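Local atomic coordinates of cycloalternan-forming enzyme (Listeria monocytogenes serovar 1/2a, PDB entry 5F7U), a protein that belongs to glycoside hydrolase family 31 and binds glycans, combining a TIM-barrel domain with beta-rich domains that include a family 6 carbohydrate-binding module. Residues V458-D463 with W500-L506. The protein carries 1 engineered substitution. Sequence-based numbering, arbitrary orientation.
With GLC (alpha-D-glucopyranose), chain F.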
# COMPACT_ATOMS: atom_id res chain seq x y z
N VAL A 458 -13.16 -1.42 -18.71
CA VAL A 458 -14.20 -1.61 -17.68
C VAL A 458 -14.76 -3.04 -17.77
O VAL A 458 -14.61 -3.69 -18.81
CB VAL A 458 -15.35 -0.57 -17.79
CG1 VAL A 458 -14.89 0.79 -17.30
CG2 VAL A 458 -15.88 -0.46 -19.21
N PRO A 459 -15.42 -3.52 -16.69
CA PRO A 459 -15.93 -4.90 -16.67
C PRO A 459 -17.39 -5.00 -17.16
O PRO A 459 -18.03 -6.04 -17.00
CB PRO A 459 -15.85 -5.25 -15.18
CG PRO A 459 -16.12 -3.93 -14.49
CD PRO A 459 -15.46 -2.89 -15.35
N VAL A 460 -17.89 -3.91 -17.72
CA VAL A 460 -19.31 -3.76 -18.03
C VAL A 460 -19.44 -3.57 -19.53
O VAL A 460 -18.60 -2.94 -20.13
CB VAL A 460 -19.91 -2.57 -17.22
CG1 VAL A 460 -19.24 -1.24 -17.57
CG2 VAL A 460 -21.43 -2.49 -17.35
N LEU A 461 -20.49 -4.15 -20.11
CA LEU A 461 -20.89 -3.81 -21.47
C LEU A 461 -21.84 -2.63 -21.38
O LEU A 461 -22.92 -2.73 -20.76
CB LEU A 461 -21.55 -5.00 -22.16
CG LEU A 461 -21.98 -4.77 -23.62
CD1 LEU A 461 -21.53 -5.94 -24.47
CD2 LEU A 461 -23.48 -4.54 -23.73
N LYS A 462 -21.43 -1.51 -21.97
CA LYS A 462 -22.15 -0.26 -21.87
C LYS A 462 -23.50 -0.37 -22.56
O LYS A 462 -23.58 -0.91 -23.66
CB LYS A 462 -21.32 0.87 -22.48
CG LYS A 462 -22.08 2.18 -22.64
CD LYS A 462 -21.46 3.04 -23.71
CE LYS A 462 -22.44 4.10 -24.16
NZ LYS A 462 -21.72 5.13 -24.96
N ASP A 463 -24.55 0.10 -21.90
CA ASP A 463 -25.86 0.20 -22.55
C ASP A 463 -26.59 1.44 -22.07
O ASP A 463 -27.24 1.42 -21.02
CB ASP A 463 -26.71 -1.07 -22.33
CG ASP A 463 -28.03 -1.05 -23.09
OD1 ASP A 463 -28.35 -0.05 -23.78
OD2 ASP A 463 -28.79 -2.04 -22.99
N TRP A 500 -22.22 4.80 -12.06
CA TRP A 500 -21.29 4.85 -13.18
C TRP A 500 -21.57 3.64 -14.07
O TRP A 500 -21.65 2.51 -13.57
CB TRP A 500 -19.86 4.83 -12.66
CG TRP A 500 -18.82 5.18 -13.69
CD1 TRP A 500 -18.92 6.12 -14.69
CD2 TRP A 500 -17.52 4.60 -13.82
NE1 TRP A 500 -17.76 6.15 -15.43
CE2 TRP A 500 -16.88 5.24 -14.92
CE3 TRP A 500 -16.81 3.62 -13.10
CZ2 TRP A 500 -15.57 4.92 -15.32
CZ3 TRP A 500 -15.52 3.28 -13.51
CH2 TRP A 500 -14.91 3.94 -14.62
N PHE A 501 -21.79 3.89 -15.36
CA PHE A 501 -22.21 2.85 -16.32
C PHE A 501 -23.56 2.18 -15.95
O PHE A 501 -23.82 1.03 -16.31
CB PHE A 501 -21.10 1.80 -16.57
CG PHE A 501 -20.00 2.27 -17.49
CD1 PHE A 501 -20.14 2.17 -18.88
CD2 PHE A 501 -18.81 2.81 -16.97
CE1 PHE A 501 -19.12 2.60 -19.73
CE2 PHE A 501 -17.79 3.24 -17.81
CZ PHE A 501 -17.95 3.14 -19.20
N GLY A 502 -24.42 2.94 -15.27
CA GLY A 502 -25.81 2.55 -15.02
C GLY A 502 -26.48 1.98 -16.26
O GLY A 502 -26.27 2.48 -17.37
N ASN A 503 -27.26 0.93 -16.05
CA ASN A 503 -27.94 0.14 -17.09
C ASN A 503 -27.02 -0.79 -17.90
O ASN A 503 -27.50 -1.59 -18.70
CB ASN A 503 -28.81 1.01 -18.02
CG ASN A 503 -29.78 0.19 -18.85
OD1 ASN A 503 -30.64 -0.52 -18.30
ND2 ASN A 503 -29.64 0.26 -20.17
N GLY A 504 -25.71 -0.68 -17.68
CA GLY A 504 -24.75 -1.56 -18.34
C GLY A 504 -24.83 -2.97 -17.77
O GLY A 504 -25.22 -3.17 -16.62
N ILE A 505 -24.39 -3.95 -18.56
CA ILE A 505 -24.44 -5.34 -18.16
C ILE A 505 -23.03 -5.79 -17.75
O ILE A 505 -22.10 -5.77 -18.55
CB ILE A 505 -25.02 -6.22 -19.29
CG1 ILE A 505 -26.44 -5.74 -19.66
CG2 ILE A 505 -25.06 -7.69 -18.87
CD1 ILE A 505 -27.00 -6.37 -20.93
N LEU A 506 -22.88 -6.19 -16.49
CA LEU A 506 -21.59 -6.72 -16.04
C LEU A 506 -21.28 -8.08 -16.65
O LEU A 506 -22.17 -8.91 -16.77
CB LEU A 506 -21.55 -6.87 -14.52
CG LEU A 506 -21.50 -5.64 -13.63
CD1 LEU A 506 -21.25 -6.14 -12.21
CD2 LEU A 506 -20.35 -4.72 -14.06
C1 GLC F . -16.77 9.29 -12.25
C2 GLC F . -16.52 7.78 -12.14
C3 GLC F . -15.02 7.47 -11.96
C4 GLC F . -14.20 8.04 -13.12
C5 GLC F . -14.51 9.55 -13.20
C6 GLC F . -13.84 10.25 -14.37
O1 GLC F . -16.56 9.92 -10.98
O2 GLC F . -17.25 7.26 -11.03
O3 GLC F . -14.85 6.06 -11.83
O4 GLC F . -12.78 7.87 -12.90
O5 GLC F . -15.92 9.89 -13.24
O6 GLC F . -12.78 11.00 -13.77
O HOH W 1 -24.09 1.64 -19.51
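Val460 lays CG1 over the face of the Phe501 ring, a CH-pi contact with the methyl carbon 4.0 Å from the ring centroid and 29° off its normal. With chi1 at 62°, Val460 holds CG1 in the sector flanked by its own N and C and facing the ring, and brings its CG2 against the backbone of Gly504, Val460 CG2 lying 3.5 Å from Gly504 C. Lys462 CB meets the same ring at its edge, in plane, while Val458 CG1 reaches Phe501 CE2 at 3.8 Å. On the Val460 face of the two strands Leu506 brings CD2 against Val460 CB. Strands 460-461 and 505-506 form a two-stranded antiparallel ribbon just beyond barrel strand 452-457 of the family 31 TIM barrel. Leu461 and Ile505 are its hydrogen-bonded pair: Leu461 N to Ile505 O is 2.8 Å and Ile505 N to Leu461 O 2.9 Å. A type II turn from Phe501 to Gly504, closed by Gly504 N on Phe501 O, leads into the second strand. Beyond the ribbon, Asn503 ND2 donates to Asp463 O at 2.8 Å, from above the carbonyl plane, and a water accepts from Asp463 N and donates to Gly502 O. The carboxylate of Asp463 turns to Arg494 in a salt bridge, and Lys462 NZ pairs with Glu406. Phe501 in turn backs Trp500, its CD2 lying over the centre of the indole; the opposite indole face carries the alpha-D-glucopyranose, whose O3 is 3.3 Å from Trp500 CZ3. Asn273, Arg586 and Glu663 hydrogen-bond this sugar, and Trp456 of the barrel strand touches both aromatic side chains.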